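PDB 7L5I: trimethylamine-N-oxide reductase from Haemophilus influenzae, which probably reduces trimethylamine N-oxide and related oxides at a molybdenum centre bound by two molybdopterin guanine dinucleotides. Local coordinates for residues 438-443 with 449-454; 690-693 with 698-701; 716-721 with 727-732. All coordinates share one frame; numbering follows the deposited sequence.

Interaction 1 (438-443 with 449-454)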
ATOM      1  N   PRO A 438     -22.042  10.576 -11.383  1.00 17.34           N
ATOM      2  CA  PRO A 438     -22.818  10.906 -10.183  1.00 19.46           C
ATOM      3  C   PRO A 438     -24.186  10.232 -10.198  1.00 23.03           C
ATOM      4  O   PRO A 438     -24.826  10.113 -11.241  1.00 20.27           O
ATOM      5  CB  PRO A 438     -22.948  12.435 -10.237  1.00 22.27           C
ATOM      6  CG  PRO A 438     -22.528  12.836 -11.569  1.00 24.94           C
ATOM      7  CD  PRO A 438     -21.616  11.777 -12.117  1.00 25.78           C
ATOM      8  N   GLY A 439     -24.620   9.785  -9.021  1.00 19.16           N
ATOM      9  CA  GLY A 439     -25.908   9.134  -8.859  1.00 25.27           C
ATOM     10  C   GLY A 439     -25.909   7.633  -9.079  1.00 21.48           C
ATOM     11  O   GLY A 439     -26.890   6.966  -8.717  1.00 22.84           O
ATOM     12  N   LYS A 440     -24.856   7.087  -9.678  1.00 18.45           N
ATOM     13  CA  LYS A 440     -24.763   5.653  -9.884  1.00 20.14           C
ATOM     14  C   LYS A 440     -24.803   4.941  -8.547  1.00 19.89           C
ATOM     15  O   LYS A 440     -24.274   5.440  -7.549  1.00 20.23           O
ATOM     16  CB  LYS A 440     -23.479   5.324 -10.637  1.00 18.76           C
ATOM     17  CG  LYS A 440     -23.284   3.878 -11.007  1.00 19.66           C
ATOM     18  CD  LYS A 440     -22.149   3.783 -12.016  1.00 24.88           C
ATOM     19  CE  LYS A 440     -21.538   2.416 -12.132  1.00 32.88           C
ATOM     20  NZ  LYS A 440     -20.650   2.448 -13.353  1.00 42.51           N
ATOM     21  N   LYS A 441     -25.438   3.776  -8.520  1.00 20.97           N
ATOM     22  CA  LYS A 441     -25.518   2.984  -7.297  1.00 21.30           C
ATOM     23  C   LYS A 441     -24.722   1.703  -7.461  1.00 23.07           C
ATOM     24  O   LYS A 441     -24.704   1.108  -8.542  1.00 20.94           O
ATOM     25  CB  LYS A 441     -26.965   2.644  -6.946  1.00 24.82           C
ATOM     26  CG  LYS A 441     -27.880   3.850  -6.977  1.00 28.96           C
ATOM     27  CD  LYS A 441     -29.123   3.643  -6.121  1.00 41.58           C
ATOM     28  CE  LYS A 441     -30.158   4.747  -6.355  1.00 51.11           C
ATOM     29  NZ  LYS A 441     -30.276   5.702  -5.207  1.00 59.01           N
ATOM     30  N   ILE A 442     -24.058   1.279  -6.376  1.00 19.19           N
ATOM     31  CA  ILE A 442     -23.343   0.015  -6.342  1.00 19.33           C
ATOM     32  C   ILE A 442     -23.664  -0.705  -5.035  1.00 16.69           C
ATOM     33  O   ILE A 442     -24.114  -0.108  -4.052  1.00 18.86           O
ATOM     34  CB  ILE A 442     -21.812   0.187  -6.474  1.00 22.26           C
ATOM     35  CG1 ILE A 442     -21.248   0.950  -5.265  1.00 23.11           C
ATOM     36  CG2 ILE A 442     -21.465   0.896  -7.754  1.00 26.47           C
ATOM     37  CD1 ILE A 442     -19.731   0.987  -5.247  1.00 27.45           C
ATOM     38  N   GLN A 443     -23.413  -2.010  -5.040  1.00 20.64           N
ATOM     39  CA  GLN A 443     -23.533  -2.827  -3.839  1.00 19.98           C
ATOM     40  C   GLN A 443     -22.186  -2.870  -3.134  1.00 18.42           C
ATOM     41  O   GLN A 443     -21.141  -2.894  -3.788  1.00 18.08           O
ATOM     42  CB  GLN A 443     -23.986  -4.243  -4.209  1.00 22.45           C
ATOM     43  CG  GLN A 443     -25.511  -4.386  -4.338  1.00 29.26           C
ATOM     44  CD  GLN A 443     -26.205  -4.261  -2.987  1.00 42.13           C
ATOM     45  OE1 GLN A 443     -25.822  -4.917  -1.990  1.00 40.75           O
ATOM     46  NE2 GLN A 443     -27.205  -3.397  -2.928  1.00 39.53           N
ATOM     47  N   ILE A 449     -24.686   1.841  -2.049  1.00 20.68           N
ATOM     48  CA  ILE A 449     -24.049   3.155  -1.989  1.00 20.12           C
ATOM     49  C   ILE A 449     -24.428   3.946  -3.233  1.00 22.84           C
ATOM     50  O   ILE A 449     -24.406   3.410  -4.341  1.00 20.88           O
ATOM     51  CB  ILE A 449     -22.518   3.011  -1.882  1.00 26.83           C
ATOM     52  CG1 ILE A 449     -22.182   2.449  -0.501  1.00 32.67           C
ATOM     53  CG2 ILE A 449     -21.816   4.339  -2.124  1.00 33.22           C
ATOM     54  CD1 ILE A 449     -20.716   2.333  -0.232  1.00 37.45           C
ATOM     55  N   THR A 450     -24.745   5.228  -3.044  1.00 19.84           N
ATOM     56  CA  THR A 450     -25.076   6.139  -4.139  1.00 18.09           C
ATOM     57  C   THR A 450     -23.942   7.145  -4.305  1.00 20.69           C
ATOM     58  O   THR A 450     -23.599   7.851  -3.361  1.00 22.45           O
ATOM     59  CB  THR A 450     -26.398   6.856  -3.869  1.00 28.51           C
ATOM     60  OG1 THR A 450     -27.455   5.894  -3.819  1.00 24.79           O
ATOM     61  CG2 THR A 450     -26.693   7.862  -4.963  1.00 21.84           C
ATOM     62  N   TYR A 451     -23.369   7.208  -5.509  1.00 17.88           N
ATOM     63  CA  TYR A 451     -22.246   8.096  -5.749  1.00 17.80           C
ATOM     64  C   TYR A 451     -22.648   9.562  -5.603  1.00 18.37           C
ATOM     65  O   TYR A 451     -23.680   9.990  -6.138  1.00 19.26           O
ATOM     66  CB  TYR A 451     -21.689   7.885  -7.147  1.00 17.49           C
ATOM     67  CG  TYR A 451     -20.976   6.577  -7.399  1.00 18.64           C
ATOM     68  CD1 TYR A 451     -20.732   5.667  -6.380  1.00 21.03           C
ATOM     69  CD2 TYR A 451     -20.509   6.283  -8.666  1.00 15.43           C
ATOM     70  CE1 TYR A 451     -20.038   4.484  -6.641  1.00 22.05           C
ATOM     71  CE2 TYR A 451     -19.834   5.127  -8.929  1.00 17.43           C
ATOM     72  CZ  TYR A 451     -19.600   4.219  -7.914  1.00 16.56           C
ATOM     73  OH  TYR A 451     -18.909   3.067  -8.223  1.00 19.71           O
ATOM     74  N   PRO A 452     -21.824  10.378  -4.966  1.00 17.31           N
ATOM     75  CA  PRO A 452     -22.098  11.816  -4.885  1.00 19.05           C
ATOM     76  C   PRO A 452     -21.717  12.525  -6.183  1.00 21.90           C
ATOM     77  O   PRO A 452     -21.147  11.943  -7.099  1.00 18.74           O
ATOM     78  CB  PRO A 452     -21.208  12.259  -3.719  1.00 20.30           C
ATOM     79  CG  PRO A 452     -20.038  11.342  -3.802  1.00 19.04           C
ATOM     80  CD  PRO A 452     -20.543  10.013  -4.324  1.00 18.97           C
ATOM     81  N   ASP A 453     -22.028  13.831  -6.235  1.00 18.34           N
ATOM     82  CA  ASP A 453     -21.809  14.662  -7.421  1.00 21.37           C
ATOM     83  C   ASP A 453     -20.683  15.656  -7.128  1.00 21.23           C
ATOM     84  O   ASP A 453     -20.913  16.698  -6.516  1.00 19.72           O
ATOM     85  CB  ASP A 453     -23.113  15.377  -7.791  1.00 28.34           C
ATOM     86  CG  ASP A 453     -23.028  16.140  -9.098  1.00 35.93           C
ATOM     87  OD1 ASP A 453     -21.995  16.061  -9.800  1.00 28.76           O
ATOM     88  OD2 ASP A 453     -24.014  16.838  -9.424  1.00 42.22           O
ATOM     89  N   ILE A 454     -19.466  15.343  -7.592  1.00 17.59           N
ATOM     90  CA  ILE A 454     -18.251  16.017  -7.128  1.00 16.35           C
ATOM     91  C   ILE A 454     -17.906  17.131  -8.099  1.00 18.19           C
ATOM     92  O   ILE A 454     -17.749  16.888  -9.300  1.00 17.72           O
ATOM     93  CB  ILE A 454     -17.064  15.030  -6.991  1.00 13.75           C
ATOM     94  CG1 ILE A 454     -17.352  13.927  -5.970  1.00 15.01           C
ATOM     95  CG2 ILE A 454     -15.774  15.801  -6.657  1.00 16.30           C
ATOM     96  CD1 ILE A 454     -17.691  14.408  -4.579  1.00 16.84           C
TER

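Interaction 2 (690-693 with 698-701)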
ATOM      1  N   GLN A 690      18.848   4.858 -11.349  1.00 17.33           N
ATOM      2  CA  GLN A 690      19.908   4.178 -12.074  1.00 15.13           C
ATOM      3  C   GLN A 690      20.115   2.749 -11.588  1.00 20.60           C
ATOM      4  O   GLN A 690      20.709   1.936 -12.309  1.00 23.09           O
ATOM      5  CB  GLN A 690      21.186   4.999 -11.995  1.00 23.83           C
ATOM      6  CG  GLN A 690      20.982   6.476 -12.413  1.00 35.64           C
ATOM      7  CD  GLN A 690      20.103   6.655 -13.667  1.00 40.64           C
ATOM      8  OE1 GLN A 690      20.246   5.934 -14.655  1.00 41.37           O
ATOM      9  NE2 GLN A 690      19.197   7.628 -13.620  1.00 41.72           N
ATOM     10  N   LYS A 691      19.578   2.394 -10.420  1.00 19.19           N
ATOM     11  CA  LYS A 691      19.723   1.041  -9.913  1.00 18.07           C
ATOM     12  C   LYS A 691      18.762   0.047 -10.547  1.00 19.27           C
ATOM     13  O   LYS A 691      18.936  -1.158 -10.357  1.00 23.46           O
ATOM     14  CB  LYS A 691      19.557   1.050  -8.391  1.00 20.27           C
ATOM     15  CG  LYS A 691      20.713   1.775  -7.717  1.00 28.29           C
ATOM     16  CD  LYS A 691      20.685   1.703  -6.209  1.00 34.68           C
ATOM     17  CE  LYS A 691      21.998   2.234  -5.610  1.00 39.37           C
ATOM     18  NZ  LYS A 691      23.053   1.183  -5.545  1.00 56.12           N
ATOM     19  N   TYR A 692      17.774   0.502 -11.310  1.00 17.37           N
ATOM     20  CA  TYR A 692      16.825  -0.416 -11.920  1.00 20.08           C
ATOM     21  C   TYR A 692      16.395  -0.060 -13.332  1.00 20.71           C
ATOM     22  O   TYR A 692      15.870  -0.939 -14.017  1.00 18.53           O
ATOM     23  CB  TYR A 692      15.558  -0.547 -11.049  1.00 19.14           C
ATOM     24  CG  TYR A 692      14.826   0.747 -10.755  1.00 16.72           C
ATOM     25  CD1 TYR A 692      13.849   1.244 -11.612  1.00 17.34           C
ATOM     26  CD2 TYR A 692      15.106   1.468  -9.601  1.00 18.46           C
ATOM     27  CE1 TYR A 692      13.192   2.424 -11.336  1.00 20.59           C
ATOM     28  CE2 TYR A 692      14.449   2.641  -9.319  1.00 16.01           C
ATOM     29  CZ  TYR A 692      13.489   3.100 -10.168  1.00 16.03           C
ATOM     30  OH  TYR A 692      12.846   4.277  -9.876  1.00 15.81           O
ATOM     31  N   ALA A 693      16.530   1.183 -13.783  1.00 18.38           N
ATOM     32  CA  ALA A 693      16.068   1.518 -15.121  1.00 17.92           C
ATOM     33  C   ALA A 693      16.790   0.665 -16.151  1.00 18.83           C
ATOM     34  O   ALA A 693      17.980   0.390 -16.032  1.00 21.45           O
ATOM     35  CB  ALA A 693      16.295   3.006 -15.406  1.00 22.83           C
ATOM     36  N   GLU A 698      11.177   1.762 -17.031  1.00 18.43           N
ATOM     37  CA  GLU A 698      10.873   0.795 -15.992  1.00 16.80           C
ATOM     38  C   GLU A 698      11.166  -0.611 -16.506  1.00 16.28           C
ATOM     39  O   GLU A 698      10.804  -0.947 -17.647  1.00 17.61           O
ATOM     40  CB  GLU A 698       9.408   0.936 -15.597  1.00 17.61           C
ATOM     41  CG  GLU A 698       8.993   0.108 -14.388  1.00 18.15           C
ATOM     42  CD  GLU A 698       9.570   0.654 -13.083  1.00 21.58           C
ATOM     43  OE1 GLU A 698      10.090   1.806 -13.078  1.00 17.71           O
ATOM     44  OE2 GLU A 698       9.533  -0.088 -12.068  1.00 18.86           O
ATOM     45  N   PRO A 699      11.789  -1.469 -15.705  1.00 14.21           N
ATOM     46  CA  PRO A 699      12.044  -2.837 -16.159  1.00 15.80           C
ATOM     47  C   PRO A 699      10.786  -3.679 -16.105  1.00 17.25           C
ATOM     48  O   PRO A 699       9.940  -3.537 -15.215  1.00 15.34           O
ATOM     49  CB  PRO A 699      13.096  -3.350 -15.160  1.00 16.75           C
ATOM     50  CG  PRO A 699      12.849  -2.530 -13.891  1.00 21.25           C
ATOM     51  CD  PRO A 699      12.410  -1.183 -14.399  1.00 15.49           C
ATOM     52  N   VAL A 700      10.672  -4.591 -17.080  1.00 15.83           N
ATOM     53  CA  VAL A 700       9.625  -5.610 -17.089  1.00 16.71           C
ATOM     54  C   VAL A 700      10.308  -6.965 -17.117  1.00 17.33           C
ATOM     55  O   VAL A 700      11.203  -7.194 -17.938  1.00 16.60           O
ATOM     56  CB  VAL A 700       8.652  -5.439 -18.267  1.00 16.07           C
ATOM     57  CG1 VAL A 700       9.375  -5.463 -19.621  1.00 19.64           C
ATOM     58  CG2 VAL A 700       7.592  -6.510 -18.231  1.00 15.65           C
ATOM     59  N   MET A 701       9.942  -7.834 -16.168  1.00 15.30           N
ATOM     60  CA  MET A 701      10.521  -9.168 -16.099  1.00 15.24           C
ATOM     61  C   MET A 701       9.803 -10.062 -17.096  1.00 15.44           C
ATOM     62  O   MET A 701       8.567 -10.116 -17.111  1.00 15.47           O
ATOM     63  CB  MET A 701      10.416  -9.735 -14.681  1.00 16.34           C
ATOM     64  CG  MET A 701      11.149  -8.897 -13.644  1.00 21.76           C
ATOM     65  SD  MET A 701      10.683  -9.385 -11.945  1.00 26.11           S
ATOM     66  CE  MET A 701      11.287 -11.070 -11.861  1.00 24.59           C
TER

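Interaction 3 (716-721 with 727-732)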
ATOM      1  N   ASP A 716      16.420  -4.714 -24.304  1.00 24.79           N
ATOM      2  CA  ASP A 716      15.616  -4.102 -25.348  1.00 22.19           C
ATOM      3  C   ASP A 716      14.450  -3.299 -24.765  1.00 22.39           C
ATOM      4  O   ASP A 716      13.827  -3.696 -23.782  1.00 22.03           O
ATOM      5  CB  ASP A 716      15.018  -5.167 -26.262  1.00 23.86           C
ATOM      6  CG  ASP A 716      16.041  -5.777 -27.202  1.00 35.59           C
ATOM      7  OD1 ASP A 716      17.196  -5.294 -27.239  1.00 34.98           O
ATOM      8  OD2 ASP A 716      15.670  -6.743 -27.908  1.00 33.03           O
ATOM      9  N   ILE A 717      14.121  -2.180 -25.432  1.00 22.33           N
ATOM     10  CA  ILE A 717      12.859  -1.518 -25.152  1.00 18.19           C
ATOM     11  C   ILE A 717      11.731  -2.332 -25.765  1.00 21.86           C
ATOM     12  O   ILE A 717      11.854  -2.872 -26.877  1.00 18.50           O
ATOM     13  CB  ILE A 717      12.869  -0.078 -25.676  1.00 20.19           C
ATOM     14  CG1 ILE A 717      13.944   0.730 -24.943  1.00 25.61           C
ATOM     15  CG2 ILE A 717      11.520   0.592 -25.439  1.00 21.69           C
ATOM     16  CD1 ILE A 717      14.188   2.103 -25.522  1.00 31.85           C
ATOM     17  N   VAL A 718      10.659  -2.495 -25.005  1.00 17.09           N
ATOM     18  CA  VAL A 718       9.482  -3.221 -25.453  1.00 15.45           C
ATOM     19  C   VAL A 718       8.258  -2.359 -25.226  1.00 20.19           C
ATOM     20  O   VAL A 718       8.250  -1.468 -24.361  1.00 19.35           O
ATOM     21  CB  VAL A 718       9.308  -4.582 -24.763  1.00 18.21           C
ATOM     22  CG1 VAL A 718      10.554  -5.423 -24.914  1.00 21.77           C
ATOM     23  CG2 VAL A 718       8.985  -4.406 -23.277  1.00 19.66           C
ATOM     24  N   ARG A 719       7.230  -2.616 -26.025  1.00 17.29           N
ATOM     25  CA  ARG A 719       5.906  -2.061 -25.827  1.00 16.86           C
ATOM     26  C   ARG A 719       4.998  -3.132 -25.229  1.00 21.66           C
ATOM     27  O   ARG A 719       4.894  -4.246 -25.764  1.00 19.72           O
ATOM     28  CB  ARG A 719       5.317  -1.539 -27.138  1.00 20.52           C
ATOM     29  CG  ARG A 719       4.064  -0.712 -26.943  1.00 20.60           C
ATOM     30  CD  ARG A 719       3.576  -0.074 -28.251  1.00 30.91           C
ATOM     31  NE  ARG A 719       3.008  -1.104 -29.117  1.00 34.12           N
ATOM     32  CZ  ARG A 719       1.710  -1.404 -29.202  1.00 39.08           C
ATOM     33  NH1 ARG A 719       0.802  -0.737 -28.504  1.00 42.52           N
ATOM     34  NH2 ARG A 719       1.314  -2.383 -30.004  1.00 41.54           N
ATOM     35  N   ILE A 720       4.369  -2.797 -24.102  1.00 17.27           N
ATOM     36  CA  ILE A 720       3.388  -3.649 -23.444  1.00 16.68           C
ATOM     37  C   ILE A 720       2.024  -3.014 -23.673  1.00 18.75           C
ATOM     38  O   ILE A 720       1.869  -1.792 -23.511  1.00 17.90           O
ATOM     39  CB  ILE A 720       3.673  -3.791 -21.941  1.00 14.02           C
ATOM     40  CG1 ILE A 720       5.127  -4.106 -21.662  1.00 16.41           C
ATOM     41  CG2 ILE A 720       2.783  -4.855 -21.339  1.00 15.37           C
ATOM     42  CD1 ILE A 720       5.468  -4.007 -20.175  1.00 18.09           C
ATOM     43  N   HIS A 721       1.028  -3.819 -24.046  1.00 16.15           N
ATOM     44  CA  HIS A 721      -0.290  -3.232 -24.211  1.00 18.84           C
ATOM     45  C   HIS A 721      -1.399  -4.175 -23.782  1.00 17.84           C
ATOM     46  O   HIS A 721      -1.261  -5.397 -23.789  1.00 18.61           O
ATOM     47  CB  HIS A 721      -0.551  -2.742 -25.644  1.00 25.86           C
ATOM     48  CG  HIS A 721      -0.275  -3.756 -26.715  1.00 26.06           C
ATOM     49  ND1 HIS A 721      -1.278  -4.333 -27.460  1.00 32.14           N
ATOM     50  CD2 HIS A 721       0.889  -4.254 -27.198  1.00 28.34           C
ATOM     51  CE1 HIS A 721      -0.747  -5.155 -28.348  1.00 34.64           C
ATOM     52  NE2 HIS A 721       0.568  -5.126 -28.210  1.00 32.87           N
ATOM     53  N   VAL A 727       2.316   0.928 -22.678  1.00 15.77           N
ATOM     54  CA  VAL A 727       3.480   1.535 -22.038  1.00 16.27           C
ATOM     55  C   VAL A 727       4.747   1.000 -22.693  1.00 17.77           C
ATOM     56  O   VAL A 727       4.760  -0.073 -23.287  1.00 17.45           O
ATOM     57  CB  VAL A 727       3.525   1.276 -20.508  1.00 14.31           C
ATOM     58  CG1 VAL A 727       2.158   1.576 -19.886  1.00 17.19           C
ATOM     59  CG2 VAL A 727       3.940  -0.149 -20.191  1.00 18.00           C
ATOM     60  N   LEU A 728       5.823   1.766 -22.572  1.00 16.03           N
ATOM     61  CA  LEU A 728       7.153   1.284 -22.881  1.00 17.95           C
ATOM     62  C   LEU A 728       7.843   0.804 -21.611  1.00 20.16           C
ATOM     63  O   LEU A 728       7.645   1.352 -20.528  1.00 20.04           O
ATOM     64  CB  LEU A 728       8.010   2.367 -23.519  1.00 15.40           C
ATOM     65  CG  LEU A 728       7.469   2.987 -24.803  1.00 18.97           C
ATOM     66  CD1 LEU A 728       8.459   4.034 -25.287  1.00 20.95           C
ATOM     67  CD2 LEU A 728       7.213   1.907 -25.843  1.00 18.45           C
ATOM     68  N   ALA A 729       8.664  -0.224 -21.759  1.00 17.54           N
ATOM     69  CA  ALA A 729       9.427  -0.780 -20.653  1.00 15.55           C
ATOM     70  C   ALA A 729      10.730  -1.335 -21.196  1.00 19.08           C
ATOM     71  O   ALA A 729      10.922  -1.453 -22.405  1.00 19.29           O
ATOM     72  CB  ALA A 729       8.601  -1.836 -19.920  1.00 13.66           C
ATOM     73  N   GLY A 730      11.647  -1.647 -20.287  1.00 16.96           N
ATOM     74  CA  GLY A 730      12.931  -2.226 -20.637  1.00 19.75           C
ATOM     75  C   GLY A 730      12.990  -3.687 -20.229  1.00 20.52           C
ATOM     76  O   GLY A 730      12.730  -4.025 -19.072  1.00 16.96           O
ATOM     77  N   ALA A 731      13.372  -4.544 -21.175  1.00 17.06           N
ATOM     78  CA  ALA A 731      13.290  -5.975 -20.927  1.00 16.86           C
ATOM     79  C   ALA A 731      14.339  -6.443 -19.936  1.00 18.36           C
ATOM     80  O   ALA A 731      15.536  -6.193 -20.099  1.00 19.94           O
ATOM     81  CB  ALA A 731      13.457  -6.755 -22.238  1.00 18.77           C
ATOM     82  N   ALA A 732      13.883  -7.159 -18.911  1.00 18.87           N
ATOM     83  CA  ALA A 732      14.742  -7.890 -17.992  1.00 19.62           C
ATOM     84  C   ALA A 732      14.380  -9.351 -18.195  1.00 21.10           C
ATOM     85  O   ALA A 732      13.372  -9.821 -17.657  1.00 17.77           O
ATOM     86  CB  ALA A 732      14.533  -7.457 -16.543  1.00 23.09           C
TER

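Interaction 1 (438-443 with 449-454)
The ring of Tyr451 meets two side chains of 438-443 in different ways. Ile442 crosses it at about a right angle: CD1 of Ile442 sits at the ring edge, close to its plane, 3.8 Å from CE1 of Tyr451, while Ile442 CG2 lies 3.4 Å from Tyr451 OH. With chi1 of Ile442 at 65°, CG1 stands between the backbone N and the carbonyl carbon, and both branches reach the phenol end. Lys440 instead runs alongside the ring in the same direction, its CB 3.7 Å from Tyr451 CD2. Both polar ends are gathered by Asp433, which forms a salt bridge through OD1 with Lys440 NZ and a hydrogen bond through OD2 with Tyr451 OH.

On the other face of the strand pair, Lys441 and Thr450 lie side by side and point the same way. The lysine chain is bent at its last torsion (chi4 -108°), which brings NZ to donate to Thr450 OG1 at 3.1 Å. At the far end, Pro438 lies obliquely across Asp453, with Pro438 CG 3.7 Å from Asp453 OD1.

Ile442 and Ile449 form an antiparallel hydrogen-bonded pair, bonded both ways, Ile449 N to Ile442 O at 2.9 Å and Ile442 N to Ile449 O. Past the strands, Tyr451 N donates almost straight (174°) to Lys440 O, and Gly439 N donates to Tyr451 O at 3.0 Å. Two adjacent antiparallel strands, 441-444 and 447-450, joined by a short turn make this a two-stranded beta hairpin, whose Tyr451 packs on helix 431-436.

Interaction 2 (690-693 with 698-701)
The ring of Tyr692 turns an edge toward 698-701. CD of Pro699 lies at that edge, near the ring plane and 4.0 Å from Tyr692 CD1. Next to it the carboxylate of Glu698 arrives obliquely, with OE1 3.6 Å from Tyr692 CE1, and the ring and carboxylate planes stand 57° apart, so the two flat groups neither stack nor lie in one plane. The tyrosine side chain also touches Tyr677.

Chi1 of Tyr692, at 57°, sets CG between the backbone N and the carbonyl carbon and holds the ring on the same side as the residue's own carbonyl. Pro699 therefore meets both parts of the tyrosine at once. Its CG lies 3.4 Å from Tyr692 O and its CD 3.5 Å from the same oxygen, so the proline rests against the carbonyl oxygen and the ring edge together.

Pro699 belongs to strand 699-702, which runs parallel to strand 726-733 and antiparallel to strand 741-744 in the mixed sheet of the molybdopterin dinucleotide-binding domain. Such a sheet is consistent with the barrel-like C-terminal domain of the DMSO reductase family. The side chain of Glu698 is about 10 Å from a bound molybdopterin guanine dinucleotide.

The polar grip comes from Arg678: its NH1 makes a salt bridge with Glu698 OE1 and a hydrogen bond with Tyr692 OH, tying the carboxylate and the phenol together from one nitrogen. This positive neighbour probably favours the ionised form of the buried glutamate. The CB of Glu698 points away from 690-693, but the bend at chi2 swings the carboxylate back and brings OE1 to Tyr692 CE1, obliquely to the ring.

Interaction 3 (716-721 with 727-732)
Ile720 and Val727 pack against each other within an antiparallel beta hairpin, in which strand 717-721 returns as strand 726-733 in the mixed sheet of the dinucleotide-binding domain. Their side chains meet at an angle, Ile720 CB lying 4.0 Å from Val727 CG2. This is the tight face. CD1 of Ile720 reaches on along the neighbouring strand to Ala729 CB, 3.8 Å away, because CG1 leaves anti to the carbonyl carbon and the chain then runs extended (chi2 170°). Val718 adds CG2 at 4.2 Å from Ala729 CB. Val700 of the adjoining strand 699-702 presses on Val718, Ile720 and Ala729, and Ile793 covers Val718 and Ile720, so this face is apolar and buried.

Between the two segments the face with Ile717, Arg719 and Leu728 is looser: Leu728 is itself buried, but Ile717 and Arg719 are partly exposed. Gly730 offers no side chain opposite Ile717, whose CG2 comes only to 4.4 Å from Leu728 CB. Arg719 touches Leu728 with its aliphatic base, CB to CD2 at 4.1 Å, then carries its guanidinium away from the returning strand. The guanidinium lies with one face over the rim of the His721 ring, NE in a salt bridge with Glu794 OE2 and NH1 hydrogen-bonded to Gln726 OE1.

Four backbone bonds close the hydrogen-bonded pairs Val718 with Ala729 and Ile720 with Val727, each pair bonded both ways; the segment axes stand 132° apart, which shows the strong twist. At the open end, Asp716 O accepts from Ala731 N at 2.8 Å with an N-H...O angle of 163°, and the methyl carbon CB of Ala731 sits 3.4 Å from that same oxygen.

How the interactions relate
Interactions 2 and 3 belong to one sheet, while interaction 1 stands apart, its centre 39 Å and 38 Å from theirs, as a separate hairpin earlier in the chain. Strand 699-702 lies beside strand 726-733: Glu698 O probably accepts from Gly730 N and Val700 O from Ala732 N, and Val700 CG1 meets Ala729 CB at 3.7 Å. Interaction 3 is the most buried and mainly aliphatic. Interaction 1 is also a hairpin, but shorter, and lies partly at the surface, with lysines paired to Thr450 and Asp433. Interaction 2 has neither strand pairing nor hydrogen bonds between its own segments; it depends on a proline, a tyrosine edge and shared Arg678.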